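Local atomic coordinates of taurine:2-oxoglutarate aminotransferase (Bifidobacterium kashiwanohense PV20-2, PDB entry 6JIX), a protein that probably transfers the amino group of taurine to 2-oxoglutarate, with pyridoxal 5'-phosphate as its cofactor, as a class-III aminotransferase. Residues A[125-130]-A[274-279]; A[175-180]-A[232-237]; A[218-223]-A[264-269]; A[254-259]-A[368-373]. All blocks are in the same frame, centred on the assembly; numbering follows the deposited sequence.

Contact 1. Residues A[125-130]-A[274-279]; sequences KMARMV and PDMFTF
M276 reaches out from its strand to meet A127 and M126 on helix 116-131. Its chain runs straight through CG and bends at the sulfur (chi3 -71°), which brings the CE methyl against A127 CB at 3.9 Å while M276 SD lies 4.2 Å from M126 CB. This is the dense part of the contact: all three residues are buried, and M276 also packs on V295 and I299, A127 on L248, and M126 on V293 and on M20 of the second subunit. Alanine suits the helix here because its single methyl lets the flexible thioether come close to the backbone, with M276 CE 4.1 Å from A127 N. The packing is that of a helix on the large mixed sheet of the fold-type-I PLP enzymes. In that sheet strand 276-279 runs parallel to 248-252 and antiparallel to 291-296, and G116 and A117, whose backbone N atoms bond PLP, open the same helix. The strand alternates: M276 turns to the helix, whereas F277 goes to the other side. Toward the end of the helix segment the joint is looser. There V130 and M129, both partly exposed, make no contact with 274-279 and rest instead on helix 297-305, while the partly exposed D275 turns its carboxylate to R239 in a salt bridge.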
loop_
_atom_site.group_PDB
_atom_site.type_symbol
_atom_site.label_atom_id
_atom_site.label_comp_id
_atom_site.label_asym_id
_atom_site.label_seq_id
_atom_site.Cartn_x
_atom_site.Cartn_y
_atom_site.Cartn_z
ATOM N N LYS A 125 -11.909 8.550 -0.942
ATOM C CA LYS A 125 -11.710 9.606 -1.935
ATOM C C LYS A 125 -12.801 9.574 -2.992
ATOM O O LYS A 125 -13.324 10.623 -3.391
ATOM C CB LYS A 125 -10.342 9.479 -2.606
ATOM C CG LYS A 125 -9.205 10.063 -1.800
ATOM C CD LYS A 125 -7.851 9.614 -2.319
ATOM C CE LYS A 125 -7.319 10.552 -3.383
ATOM N NZ LYS A 125 -6.159 9.927 -4.088
ATOM N N MET A 126 -13.147 8.375 -3.467
ATOM C CA MET A 126 -14.169 8.250 -4.500
ATOM C C MET A 126 -15.542 8.686 -3.985
ATOM O O MET A 126 -16.283 9.387 -4.692
ATOM C CB MET A 126 -14.200 6.808 -5.010
ATOM C CG MET A 126 -12.866 6.314 -5.581
ATOM S SD MET A 126 -13.044 4.770 -6.508
ATOM C CE MET A 126 -12.467 3.547 -5.356
ATOM N N ALA A 127 -15.886 8.323 -2.743
ATOM C CA ALA A 127 -17.188 8.721 -2.213
ATOM C C ALA A 127 -17.288 10.237 -2.107
ATOM O O ALA A 127 -18.323 10.824 -2.439
ATOM C CB ALA A 127 -17.445 8.058 -0.857
ATOM N N ARG A 128 -16.221 10.893 -1.665
ATOM C CA ARG A 128 -16.243 12.351 -1.607
ATOM C C ARG A 128 -16.378 12.953 -3.009
ATOM O O ARG A 128 -17.119 13.925 -3.206
ATOM C CB ARG A 128 -14.985 12.866 -0.900
ATOM C CG ARG A 128 -15.113 12.986 0.606
ATOM C CD ARG A 128 -13.768 12.832 1.296
ATOM N NE ARG A 128 -13.861 13.048 2.738
ATOM C CZ ARG A 128 -12.824 13.039 3.575
ATOM N NH1 ARG A 128 -11.595 12.819 3.117
ATOM N NH2 ARG A 128 -13.016 13.270 4.872
ATOM N N MET A 129 -15.687 12.370 -4.001
ATOM C CA MET A 129 -15.778 12.862 -5.378
ATOM C C MET A 129 -17.160 12.605 -5.972
ATOM O O MET A 129 -17.737 13.486 -6.624
ATOM C CB MET A 129 -14.702 12.211 -6.250
ATOM C CG MET A 129 -13.355 12.964 -6.316
ATOM S SD MET A 129 -12.104 12.117 -7.334
ATOM C CE MET A 129 -11.232 11.157 -6.107
ATOM N N VAL A 130 -17.700 11.398 -5.777
ATOM C CA VAL A 130 -18.986 11.056 -6.381
ATOM C C VAL A 130 -20.112 11.888 -5.773
ATOM O O VAL A 130 -20.928 12.475 -6.491
ATOM C CB VAL A 130 -19.264 9.558 -6.230
ATOM C CG1 VAL A 130 -20.742 9.305 -6.429
ATOM C CG2 VAL A 130 -18.389 8.747 -7.197
ATOM N N PRO A 274 -23.870 -2.991 -0.952
ATOM C CA PRO A 274 -23.134 -1.744 -0.705
ATOM C C PRO A 274 -22.731 -1.048 -1.995
ATOM O O PRO A 274 -22.488 -1.685 -3.025
ATOM C CB PRO A 274 -21.902 -2.217 0.069
ATOM C CG PRO A 274 -21.707 -3.641 -0.387
ATOM C CD PRO A 274 -23.088 -4.182 -0.569
ATOM N N ASP A 275 -22.648 0.285 -1.933
ATOM C CA ASP A 275 -22.251 1.019 -3.128
ATOM C C ASP A 275 -20.811 0.720 -3.516
ATOM O O ASP A 275 -20.463 0.753 -4.706
ATOM C CB ASP A 275 -22.452 2.507 -2.909
ATOM C CG ASP A 275 -23.892 2.852 -2.737
ATOM O OD1 ASP A 275 -24.547 3.111 -3.778
ATOM O OD2 ASP A 275 -24.365 2.840 -1.571
ATOM N N MET A 276 -19.986 0.381 -2.532
ATOM C CA MET A 276 -18.596 0.032 -2.736
ATOM C C MET A 276 -18.224 -0.944 -1.642
ATOM O O MET A 276 -18.837 -0.958 -0.578
ATOM C CB MET A 276 -17.688 1.264 -2.670
ATOM C CG MET A 276 -17.670 2.087 -3.934
ATOM S SD MET A 276 -16.563 3.493 -3.808
ATOM C CE MET A 276 -17.451 4.563 -2.654
ATOM N N PHE A 277 -17.262 -1.805 -1.921
ATOM C CA PHE A 277 -16.686 -2.557 -0.823
ATOM C C PHE A 277 -15.217 -2.788 -1.125
ATOM O O PHE A 277 -14.797 -2.833 -2.289
ATOM C CB PHE A 277 -17.434 -3.872 -0.537
ATOM C CG PHE A 277 -17.451 -4.844 -1.681
ATOM C CD1 PHE A 277 -18.388 -4.727 -2.691
ATOM C CD2 PHE A 277 -16.550 -5.908 -1.723
ATOM C CE1 PHE A 277 -18.404 -5.635 -3.749
ATOM C CE2 PHE A 277 -16.554 -6.818 -2.774
ATOM C CZ PHE A 277 -17.483 -6.684 -3.790
ATOM N N THR A 278 -14.441 -2.908 -0.055
ATOM C CA THR A 278 -12.997 -2.974 -0.127
ATOM C C THR A 278 -12.535 -4.348 0.345
ATOM O O THR A 278 -13.186 -5.003 1.169
ATOM C CB THR A 278 -12.373 -1.888 0.723
ATOM O OG1 THR A 278 -12.855 -2.036 2.062
ATOM C CG2 THR A 278 -12.746 -0.489 0.197
ATOM N N PHE A 279 -11.396 -4.767 -0.193
ATOM C CA PHE A 279 -10.883 -6.109 0.010
ATOM C C PHE A 279 -9.370 -6.037 -0.069
ATOM O O PHE A 279 -8.811 -5.097 -0.639
ATOM C CB PHE A 279 -11.425 -7.104 -1.032
ATOM C CG PHE A 279 -11.001 -6.788 -2.454
ATOM C CD1 PHE A 279 -11.787 -6.002 -3.294
ATOM C CD2 PHE A 279 -9.804 -7.265 -2.935
ATOM C CE1 PHE A 279 -11.372 -5.715 -4.590
ATOM C CE2 PHE A 279 -9.389 -6.975 -4.221
ATOM C CZ PHE A 279 -10.175 -6.204 -5.047
#

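Contact 2. Residues A[175-180]-A[232-237]; sequences MNPNMY and EGYMEG
Y234 meets P177 and N176 with the far half of its ring. From CB, the side chain leaves with CG anti to the backbone N (chi1 -177°), which directs the ring from the first turn of its helix toward the loop 175-178. Along the ring, CE2 lies 4.0 Å from P177 CD, and CZ comes to 3.8 Å of the same atom. P177 CD sits over one face, 4.2 Å from the ring centroid and 26° off the normal, a CH-pi contact for which the rigid proline ring is well shaped. At the tip, Y234 OH passes 4.0 Å from N176 CB and holds a water at 2.6 Å, lying in the ring plane; that water gives a weak bond to M175 O. A leucine in place of Y234 would probably leave the water without its phenolic mate and P177 CD without an aromatic face. Helix 234-245 links the neighbouring parallel strands 213-219 and 248-252, so this is packing on the helix of a beta-alpha-beta crossover.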
loop_
_atom_site.group_PDB
_atom_site.type_symbol
_atom_site.label_atom_id
_atom_site.label_comp_id
_atom_site.label_asym_id
_atom_site.label_seq_id
_atom_site.Cartn_x
_atom_site.Cartn_y
_atom_site.Cartn_z
ATOM N N MET A 175 -20.867 5.080 17.601
ATOM C CA MET A 175 -20.721 3.855 18.373
ATOM C C MET A 175 -21.617 2.761 17.799
ATOM O O MET A 175 -22.816 2.974 17.597
ATOM C CB MET A 175 -21.065 4.106 19.840
ATOM C CG MET A 175 -20.887 2.893 20.727
ATOM S SD MET A 175 -19.174 2.307 20.798
ATOM C CE MET A 175 -18.333 3.887 20.900
ATOM N N ASN A 176 -21.015 1.600 17.475
ATOM C CA ASN A 176 -21.773 0.431 17.052
ATOM C C ASN A 176 -21.928 -0.542 18.213
ATOM O O ASN A 176 -21.105 -0.554 19.134
ATOM C CB ASN A 176 -21.104 -0.293 15.870
ATOM C CG ASN A 176 -19.583 -0.393 16.000
ATOM O OD1 ASN A 176 -18.946 0.353 16.751
ATOM N ND2 ASN A 176 -18.990 -1.311 15.237
ATOM N N PRO A 177 -22.974 -1.367 18.193
ATOM C CA PRO A 177 -23.247 -2.245 19.340
ATOM C C PRO A 177 -22.325 -3.451 19.361
ATOM O O PRO A 177 -22.084 -4.093 18.336
ATOM C CB PRO A 177 -24.700 -2.681 19.114
ATOM C CG PRO A 177 -24.837 -2.668 17.626
ATOM C CD PRO A 177 -23.997 -1.503 17.140
ATOM N N ASN A 178 -21.812 -3.745 20.550
ATOM C CA ASN A 178 -21.176 -5.022 20.858
ATOM C C ASN A 178 -22.109 -5.678 21.864
ATOM O O ASN A 178 -21.993 -5.448 23.068
ATOM C CB ASN A 178 -19.766 -4.860 21.430
ATOM C CG ASN A 178 -19.084 -6.217 21.748
ATOM O OD1 ASN A 178 -19.733 -7.262 21.848
ATOM N ND2 ASN A 178 -17.767 -6.180 21.920
ATOM N N MET A 179 -23.032 -6.498 21.356
ATOM C CA MET A 179 -24.169 -6.942 22.159
ATOM C C MET A 179 -23.752 -7.439 23.539
ATOM O O MET A 179 -24.274 -6.970 24.554
ATOM C CB MET A 179 -24.947 -8.010 21.406
ATOM C CG MET A 179 -26.039 -7.387 20.597
ATOM S SD MET A 179 -27.032 -8.612 19.780
ATOM C CE MET A 179 -28.596 -8.327 20.611
ATOM N N TYR A 180 -22.811 -8.386 23.607
ATOM C CA TYR A 180 -22.431 -8.913 24.914
ATOM C C TYR A 180 -21.864 -7.820 25.816
ATOM O O TYR A 180 -22.313 -7.646 26.954
ATOM C CB TYR A 180 -21.438 -10.059 24.767
ATOM C CG TYR A 180 -21.049 -10.628 26.111
ATOM C CD1 TYR A 180 -21.767 -11.681 26.689
ATOM C CD2 TYR A 180 -19.981 -10.090 26.831
ATOM C CE1 TYR A 180 -21.419 -12.184 27.936
ATOM C CE2 TYR A 180 -19.623 -10.594 28.081
ATOM C CZ TYR A 180 -20.343 -11.631 28.629
ATOM O OH TYR A 180 -19.976 -12.108 29.874
ATOM N N GLU A 232 -29.460 -8.623 14.601
ATOM C CA GLU A 232 -30.315 -8.848 13.447
ATOM C C GLU A 232 -30.898 -7.538 12.965
ATOM O O GLU A 232 -31.342 -6.726 13.770
ATOM C CB GLU A 232 -31.451 -9.802 13.833
ATOM C CG GLU A 232 -32.256 -10.317 12.666
ATOM C CD GLU A 232 -31.421 -11.194 11.741
ATOM O OE1 GLU A 232 -31.819 -11.344 10.558
ATOM O OE2 GLU A 232 -30.371 -11.730 12.196
ATOM N N GLY A 233 -30.868 -7.315 11.653
ATOM C CA GLY A 233 -31.514 -6.158 11.057
ATOM C C GLY A 233 -30.724 -4.859 11.056
ATOM O O GLY A 233 -31.148 -3.904 10.386
ATOM N N TYR A 234 -29.611 -4.783 11.795
ATOM C CA TYR A 234 -28.821 -3.551 11.887
ATOM C C TYR A 234 -28.199 -3.154 10.545
ATOM O O TYR A 234 -28.349 -2.012 10.103
ATOM C CB TYR A 234 -27.740 -3.723 12.945
ATOM C CG TYR A 234 -26.880 -2.510 13.213
ATOM C CD1 TYR A 234 -27.412 -1.350 13.793
ATOM C CD2 TYR A 234 -25.522 -2.532 12.919
ATOM C CE1 TYR A 234 -26.605 -0.249 14.060
ATOM C CE2 TYR A 234 -24.713 -1.436 13.191
ATOM C CZ TYR A 234 -25.254 -0.306 13.756
ATOM O OH TYR A 234 -24.431 0.762 14.007
ATOM N N MET A 235 -27.490 -4.078 9.884
ATOM C CA MET A 235 -26.853 -3.736 8.613
ATOM C C MET A 235 -27.888 -3.312 7.582
ATOM O O MET A 235 -27.631 -2.420 6.763
ATOM C CB MET A 235 -26.041 -4.913 8.065
ATOM C CG MET A 235 -24.793 -5.275 8.832
ATOM S SD MET A 235 -23.802 -3.863 9.322
ATOM C CE MET A 235 -22.664 -3.629 7.952
ATOM N N GLU A 236 -29.061 -3.944 7.597
ATOM C CA GLU A 236 -30.100 -3.564 6.645
ATOM C C GLU A 236 -30.606 -2.162 6.928
ATOM O O GLU A 236 -30.882 -1.393 5.997
ATOM C CB GLU A 236 -31.259 -4.561 6.700
ATOM C CG GLU A 236 -30.974 -5.891 6.012
ATOM C CD GLU A 236 -30.245 -6.878 6.906
ATOM O OE1 GLU A 236 -29.931 -6.527 8.067
ATOM O OE2 GLU A 236 -29.982 -8.008 6.433
ATOM N N GLY A 237 -30.692 -1.796 8.210
ATOM C CA GLY A 237 -31.156 -0.466 8.556
ATOM C C GLY A 237 -30.152 0.609 8.196
ATOM O O GLY A 237 -30.529 1.709 7.771
HETATM O O HOH W 1 -25.279 2.787 15.339
#

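Contact 3. Residues A[218-223]-A[264-269]; sequences MESIVG and MFAWQN. With PLP (pyridoxal-5'-phosphate), chain G.
S220 and I221 close on A266 and W267 just beyond the end of strand 213-219. S220 CB lies 3.8 Å from A266 CB, and I221 CD1 reaches the same methyl at 4.3 Å. S220 OG, set beside its own backbone N (chi1 -66°), comes to 3.6 Å of W267 CB and lies at the edge of the indole, near its plane. The small serine and alanine let the two backbones draw together, and W267 swings its ring away to pack on F277 and P274. On the cofactor side, the extended chain of E219 passes by the PLP methyl C2A. Its OE1 accepts G223 N at 2.9 Å from 55° above the carboxylate plane, while OE2 is held by Y143 N. In this PLP-dependent fold the contact thus joins the C-terminal end of a central parallel strand, where the cofactor sits, to a short 3-10 turn at 266-269. Behind the first shell stands E253, which ties both sides: its OE2 accepts from S220 OG and W267 N, and its OE1 from A266 N. Farther out, Q268 OE1 takes F265 N at 2.8 Å, and A266 O receives N269 N as well as N269 ND2.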
loop_
_atom_site.group_PDB
_atom_site.type_symbol
_atom_site.label_atom_id
_atom_site.label_comp_id
_atom_site.label_asym_id
_atom_site.label_seq_id
_atom_site.Cartn_x
_atom_site.Cartn_y
_atom_site.Cartn_z
ATOM N N MET A 218 -18.191 0.839 7.049
ATOM C CA MET A 218 -18.200 -0.136 8.136
ATOM C C MET A 218 -17.704 -1.484 7.650
ATOM O O MET A 218 -17.957 -1.875 6.510
ATOM C CB MET A 218 -19.562 -0.262 8.855
ATOM C CG MET A 218 -20.788 -0.032 8.069
ATOM S SD MET A 218 -22.134 0.505 9.178
ATOM C CE MET A 218 -22.175 -0.737 10.465
ATOM N N GLU A 219 -16.915 -2.142 8.502
ATOM C CA GLU A 219 -16.637 -3.564 8.329
ATOM C C GLU A 219 -17.936 -4.349 8.281
ATOM O O GLU A 219 -18.791 -4.221 9.173
ATOM C CB GLU A 219 -15.790 -4.096 9.486
ATOM C CG GLU A 219 -14.341 -3.691 9.510
ATOM C CD GLU A 219 -13.628 -4.177 10.777
ATOM O OE1 GLU A 219 -13.009 -5.267 10.722
ATOM O OE2 GLU A 219 -13.678 -3.474 11.814
ATOM N N SER A 220 -18.060 -5.210 7.268
ATOM C CA SER A 220 -19.276 -6.017 7.142
ATOM C C SER A 220 -19.603 -6.711 8.461
ATOM O O SER A 220 -20.714 -6.583 8.991
ATOM C CB SER A 220 -19.110 -7.044 6.014
ATOM O OG SER A 220 -18.999 -6.425 4.735
ATOM N N ILE A 221 -18.611 -7.385 9.042
ATOM C CA ILE A 221 -18.648 -7.881 10.413
ATOM C C ILE A 221 -17.355 -7.420 11.057
ATOM O O ILE A 221 -16.274 -7.690 10.519
ATOM C CB ILE A 221 -18.758 -9.415 10.475
ATOM C CG1 ILE A 221 -20.136 -9.870 10.009
ATOM C CG2 ILE A 221 -18.495 -9.916 11.900
ATOM C CD1 ILE A 221 -20.172 -11.322 9.522
ATOM N N VAL A 222 -17.454 -6.675 12.163
ATOM C CA VAL A 222 -16.240 -6.133 12.785
ATOM C C VAL A 222 -15.296 -7.277 13.131
ATOM O O VAL A 222 -15.647 -8.171 13.913
ATOM C CB VAL A 222 -16.568 -5.268 14.008
ATOM C CG1 VAL A 222 -15.345 -5.128 14.894
ATOM C CG2 VAL A 222 -17.030 -3.897 13.567
ATOM N N GLY A 223 -14.077 -7.236 12.577
ATOM C CA GLY A 223 -13.182 -8.373 12.609
ATOM C C GLY A 223 -12.097 -8.384 13.662
ATOM O O GLY A 223 -12.249 -9.024 14.709
ATOM N N MET A 264 -19.054 -15.632 -0.291
ATOM C CA MET A 264 -17.869 -15.042 -0.913
ATOM C C MET A 264 -17.518 -13.698 -0.268
ATOM O O MET A 264 -16.352 -13.432 0.040
ATOM C CB MET A 264 -18.054 -14.899 -2.422
ATOM C CG MET A 264 -16.758 -14.526 -3.150
ATOM S SD MET A 264 -15.556 -15.890 -3.396
ATOM C CE MET A 264 -16.627 -17.324 -3.247
ATOM N N PHE A 265 -18.511 -12.845 -0.039
ATOM C CA PHE A 265 -18.302 -11.620 0.714
ATOM C C PHE A 265 -19.246 -11.615 1.903
ATOM O O PHE A 265 -20.397 -12.044 1.795
ATOM C CB PHE A 265 -18.519 -10.385 -0.161
ATOM C CG PHE A 265 -17.596 -10.326 -1.341
ATOM C CD1 PHE A 265 -16.218 -10.249 -1.156
ATOM C CD2 PHE A 265 -18.095 -10.373 -2.640
ATOM C CE1 PHE A 265 -15.345 -10.207 -2.255
ATOM C CE2 PHE A 265 -17.230 -10.336 -3.740
ATOM C CZ PHE A 265 -15.856 -10.256 -3.542
ATOM N N ALA A 266 -18.749 -11.157 3.052
ATOM C CA ALA A 266 -19.574 -11.197 4.255
ATOM C C ALA A 266 -20.830 -10.352 4.096
ATOM O O ALA A 266 -21.897 -10.739 4.587
ATOM C CB ALA A 266 -18.772 -10.751 5.481
ATOM N N TRP A 267 -20.755 -9.229 3.378
ATOM C CA TRP A 267 -21.985 -8.465 3.234
ATOM C C TRP A 267 -23.067 -9.289 2.536
ATOM O O TRP A 267 -24.255 -8.979 2.670
ATOM C CB TRP A 267 -21.727 -7.132 2.512
ATOM C CG TRP A 267 -21.188 -7.230 1.123
ATOM C CD1 TRP A 267 -19.890 -7.053 0.732
ATOM C CD2 TRP A 267 -21.935 -7.490 -0.081
ATOM N NE1 TRP A 267 -19.777 -7.209 -0.630
ATOM C CE2 TRP A 267 -21.015 -7.471 -1.155
ATOM C CE3 TRP A 267 -23.285 -7.749 -0.354
ATOM C CZ2 TRP A 267 -21.406 -7.705 -2.478
ATOM C CZ3 TRP A 267 -23.670 -7.981 -1.668
ATOM C CH2 TRP A 267 -22.731 -7.958 -2.712
ATOM N N GLN A 268 -22.695 -10.385 1.871
ATOM C CA GLN A 268 -23.691 -11.252 1.255
ATOM C C GLN A 268 -24.492 -12.051 2.284
ATOM O O GLN A 268 -25.430 -12.753 1.892
ATOM C CB GLN A 268 -23.024 -12.209 0.263
ATOM C CG GLN A 268 -22.776 -11.588 -1.105
ATOM C CD GLN A 268 -21.645 -12.279 -1.863
ATOM O OE1 GLN A 268 -20.944 -13.129 -1.306
ATOM N NE2 GLN A 268 -21.464 -11.917 -3.133
ATOM N N ASN A 269 -24.148 -11.980 3.578
ATOM C CA ASN A 269 -24.979 -12.613 4.592
ATOM C C ASN A 269 -26.137 -11.732 5.002
ATOM O O ASN A 269 -26.923 -12.135 5.867
ATOM C CB ASN A 269 -24.172 -12.902 5.860
ATOM C CG ASN A 269 -23.107 -13.930 5.655
ATOM O OD1 ASN A 269 -23.381 -15.128 5.662
ATOM N ND2 ASN A 269 -21.872 -13.476 5.480
HETATM N N1 PLP G . -9.707 -3.387 7.094
HETATM C C2 PLP G . -9.830 -4.436 7.912
HETATM C C2A PLP G . -11.201 -4.985 8.266
HETATM C C3 PLP G . -8.682 -5.054 8.467
HETATM O O3 PLP G . -8.779 -6.137 9.321
HETATM C C4 PLP G . -7.428 -4.579 8.155
HETATM C C4A PLP G . -6.189 -5.284 8.781
HETATM O O4A PLP G . -6.286 -5.878 9.855
HETATM C C5 PLP G . -7.344 -3.457 7.274
HETATM C C6 PLP G . -8.509 -2.882 6.748
HETATM C C5A PLP G . -5.932 -2.885 6.886
HETATM O O4P PLP G . -5.432 -3.742 5.910
HETATM P P PLP G . -3.852 -3.698 5.525
HETATM O O1P PLP G . -3.593 -4.522 4.340
HETATM O O2P PLP G . -3.436 -2.347 5.097
HETATM O O3P PLP G . -2.957 -4.180 6.866
#

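Contact 4. Residues A[254-259]-A[368-373]; sequences VMAGFG and GLFSAL. With PLP (pyridoxal-5'-phosphate), chain G.
F370 and M255 form a Met-aromatic contact between the start of strand 370-376 and the cofactor-binding loop after strand 248-252. The sulfur-aromatic part comes in at the rim: M255 SD lies in the ring plane, 5.2 Å from the F370 centroid. Apolar contacts add to it, M255 CG touching F370 CZ at 3.7 Å and A256 CB touching F370 CE2 at 3.9 Å. The two side chains cross at about a right angle; the methionine CG is turned away from the backbone N, beside the carbonyl carbon (chi1 174°), and a bend at chi3 carries CE toward PLP. A long, flexible thioether suits a place between an aromatic ring and the cofactor, where it can touch both, and M255 also packs on K281 and V57. Replacing M255 by an alanine is likely to open a gap beside F370 and strip packing from the O3 side of PLP. The cofactor contacts continue with V254, whose CG1 lies under the middle of the pyridine ring, 3.7 Å from PLP C5, and whose CB is 3.5 Å from PLP N1.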
loop_
_atom_site.group_PDB
_atom_site.type_symbol
_atom_site.label_atom_id
_atom_site.label_comp_id
_atom_site.label_asym_id
_atom_site.label_seq_id
_atom_site.Cartn_x
_atom_site.Cartn_y
_atom_site.Cartn_z
ATOM N N VAL A 254 -12.021 -6.472 3.902
ATOM C CA VAL A 254 -10.604 -6.826 3.919
ATOM C C VAL A 254 -10.380 -8.107 4.726
ATOM O O VAL A 254 -9.622 -8.995 4.314
ATOM C CB VAL A 254 -9.760 -5.652 4.453
ATOM C CG1 VAL A 254 -8.379 -6.135 4.903
ATOM C CG2 VAL A 254 -9.629 -4.570 3.387
ATOM N N MET A 255 -11.012 -8.214 5.893
ATOM C CA MET A 255 -10.839 -9.388 6.735
ATOM C C MET A 255 -11.926 -10.438 6.535
ATOM O O MET A 255 -11.638 -11.633 6.589
ATOM C CB MET A 255 -10.790 -8.988 8.215
ATOM C CG MET A 255 -10.748 -10.194 9.144
ATOM S SD MET A 255 -10.059 -9.877 10.788
ATOM C CE MET A 255 -8.552 -9.029 10.330
ATOM N N ALA A 256 -13.161 -10.024 6.278
ATOM C CA ALA A 256 -14.283 -10.949 6.237
ATOM C C ALA A 256 -14.594 -11.453 4.834
ATOM O O ALA A 256 -15.526 -12.250 4.675
ATOM C CB ALA A 256 -15.531 -10.297 6.840
ATOM N N GLY A 257 -13.823 -11.035 3.824
ATOM C CA GLY A 257 -14.086 -11.455 2.464
ATOM C C GLY A 257 -13.480 -12.815 2.116
ATOM O O GLY A 257 -12.712 -13.413 2.866
ATOM N N PHE A 258 -13.906 -13.331 0.967
ATOM C CA PHE A 258 -13.348 -14.532 0.351
ATOM C C PHE A 258 -13.538 -15.778 1.226
ATOM O O PHE A 258 -12.591 -16.462 1.619
ATOM C CB PHE A 258 -11.889 -14.274 -0.034
ATOM C CG PHE A 258 -11.765 -13.200 -1.079
ATOM C CD1 PHE A 258 -12.130 -13.451 -2.384
ATOM C CD2 PHE A 258 -11.392 -11.907 -0.733
ATOM C CE1 PHE A 258 -12.072 -12.447 -3.339
ATOM C CE2 PHE A 258 -11.332 -10.897 -1.686
ATOM C CZ PHE A 258 -11.669 -11.163 -2.985
ATOM N N GLY A 259 -14.812 -16.077 1.503
ATOM C CA GLY A 259 -15.198 -17.325 2.122
ATOM C C GLY A 259 -15.109 -17.356 3.626
ATOM O O GLY A 259 -15.564 -18.335 4.237
ATOM N N GLY A 368 -19.280 -19.066 9.693
ATOM C CA GLY A 368 -18.290 -19.760 8.879
ATOM C C GLY A 368 -17.092 -20.153 9.726
ATOM O O GLY A 368 -17.209 -20.773 10.791
ATOM N N LEU A 369 -15.909 -19.814 9.248
ATOM C CA LEU A 369 -14.697 -19.991 10.031
ATOM C C LEU A 369 -14.194 -18.639 10.544
ATOM O O LEU A 369 -12.995 -18.374 10.580
ATOM C CB LEU A 369 -13.644 -20.742 9.217
ATOM C CG LEU A 369 -14.037 -22.206 8.965
ATOM C CD1 LEU A 369 -13.125 -22.883 7.959
ATOM C CD2 LEU A 369 -14.050 -22.978 10.270
ATOM N N PHE A 370 -15.135 -17.772 10.932
ATOM C CA PHE A 370 -14.898 -16.422 11.453
ATOM C C PHE A 370 -15.498 -16.373 12.863
ATOM O O PHE A 370 -16.716 -16.217 13.024
ATOM C CB PHE A 370 -15.538 -15.386 10.526
ATOM C CG PHE A 370 -14.935 -14.011 10.613
ATOM C CD1 PHE A 370 -13.572 -13.835 10.837
ATOM C CD2 PHE A 370 -15.732 -12.885 10.448
ATOM C CE1 PHE A 370 -13.019 -12.545 10.905
ATOM C CE2 PHE A 370 -15.188 -11.599 10.517
ATOM C CZ PHE A 370 -13.831 -11.430 10.747
ATOM N N SER A 371 -14.655 -16.465 13.890
ATOM C CA SER A 371 -15.159 -16.752 15.227
ATOM C C SER A 371 -14.253 -16.135 16.279
ATOM O O SER A 371 -13.073 -15.872 16.029
ATOM C CB SER A 371 -15.259 -18.267 15.459
ATOM O OG SER A 371 -14.014 -18.786 15.909
ATOM N N ALA A 372 -14.821 -15.927 17.470
ATOM C CA ALA A 372 -14.090 -15.346 18.589
ATOM C C ALA A 372 -14.779 -15.684 19.907
ATOM O O ALA A 372 -15.998 -15.880 19.965
ATOM C CB ALA A 372 -13.959 -13.824 18.445
ATOM N N LEU A 373 -13.983 -15.720 20.970
ATOM C CA LEU A 373 -14.470 -15.882 22.329
ATOM C C LEU A 373 -14.219 -14.603 23.122
ATOM O O LEU A 373 -13.119 -14.029 23.059
ATOM C CB LEU A 373 -13.781 -17.058 23.011
ATOM C CG LEU A 373 -13.961 -18.425 22.343
ATOM C CD1 LEU A 373 -13.233 -19.502 23.150
ATOM C CD2 LEU A 373 -15.436 -18.778 22.136
HETATM N N1 PLP G . -9.707 -3.387 7.094
HETATM C C2 PLP G . -9.830 -4.436 7.912
HETATM C C2A PLP G . -11.201 -4.985 8.266
HETATM C C3 PLP G . -8.682 -5.054 8.467
HETATM O O3 PLP G . -8.779 -6.137 9.321
HETATM C C4 PLP G . -7.428 -4.579 8.155
HETATM C C4A PLP G . -6.189 -5.284 8.781
HETATM O O4A PLP G . -6.286 -5.878 9.855
HETATM C C5 PLP G . -7.344 -3.457 7.274
HETATM C C6 PLP G . -8.509 -2.882 6.748
HETATM C C5A PLP G . -5.932 -2.885 6.886
HETATM O O4P PLP G . -5.432 -3.742 5.910
HETATM P P PLP G . -3.852 -3.698 5.525
HETATM O O1P PLP G . -3.593 -4.522 4.340
HETATM O O2P PLP G . -3.436 -2.347 5.097
HETATM O O3P PLP G . -2.957 -4.180 6.866
#

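The touching residues of all four contacts are buried, but their places differ. Contacts 3 and 4 lie near the centre of the chain and both touch PLP; they meet each other through A266 and A256, and G223 packs on F370. Contact 1 reaches the same large sheet as contact 3, the two joining where the other face of its strand meets W267, yet it lies farther out, at the helix layer near the second subunit. Contact 2 is also peripheral, reaching contact 3 through M218. No direct hydrogen bond crosses any of them. Contact 1 is thioether packing, contact 2 adds CH-pi and a water, contact 3 depends on a shared carboxylate behind it, and contact 4 sets sulfur against an aromatic ring.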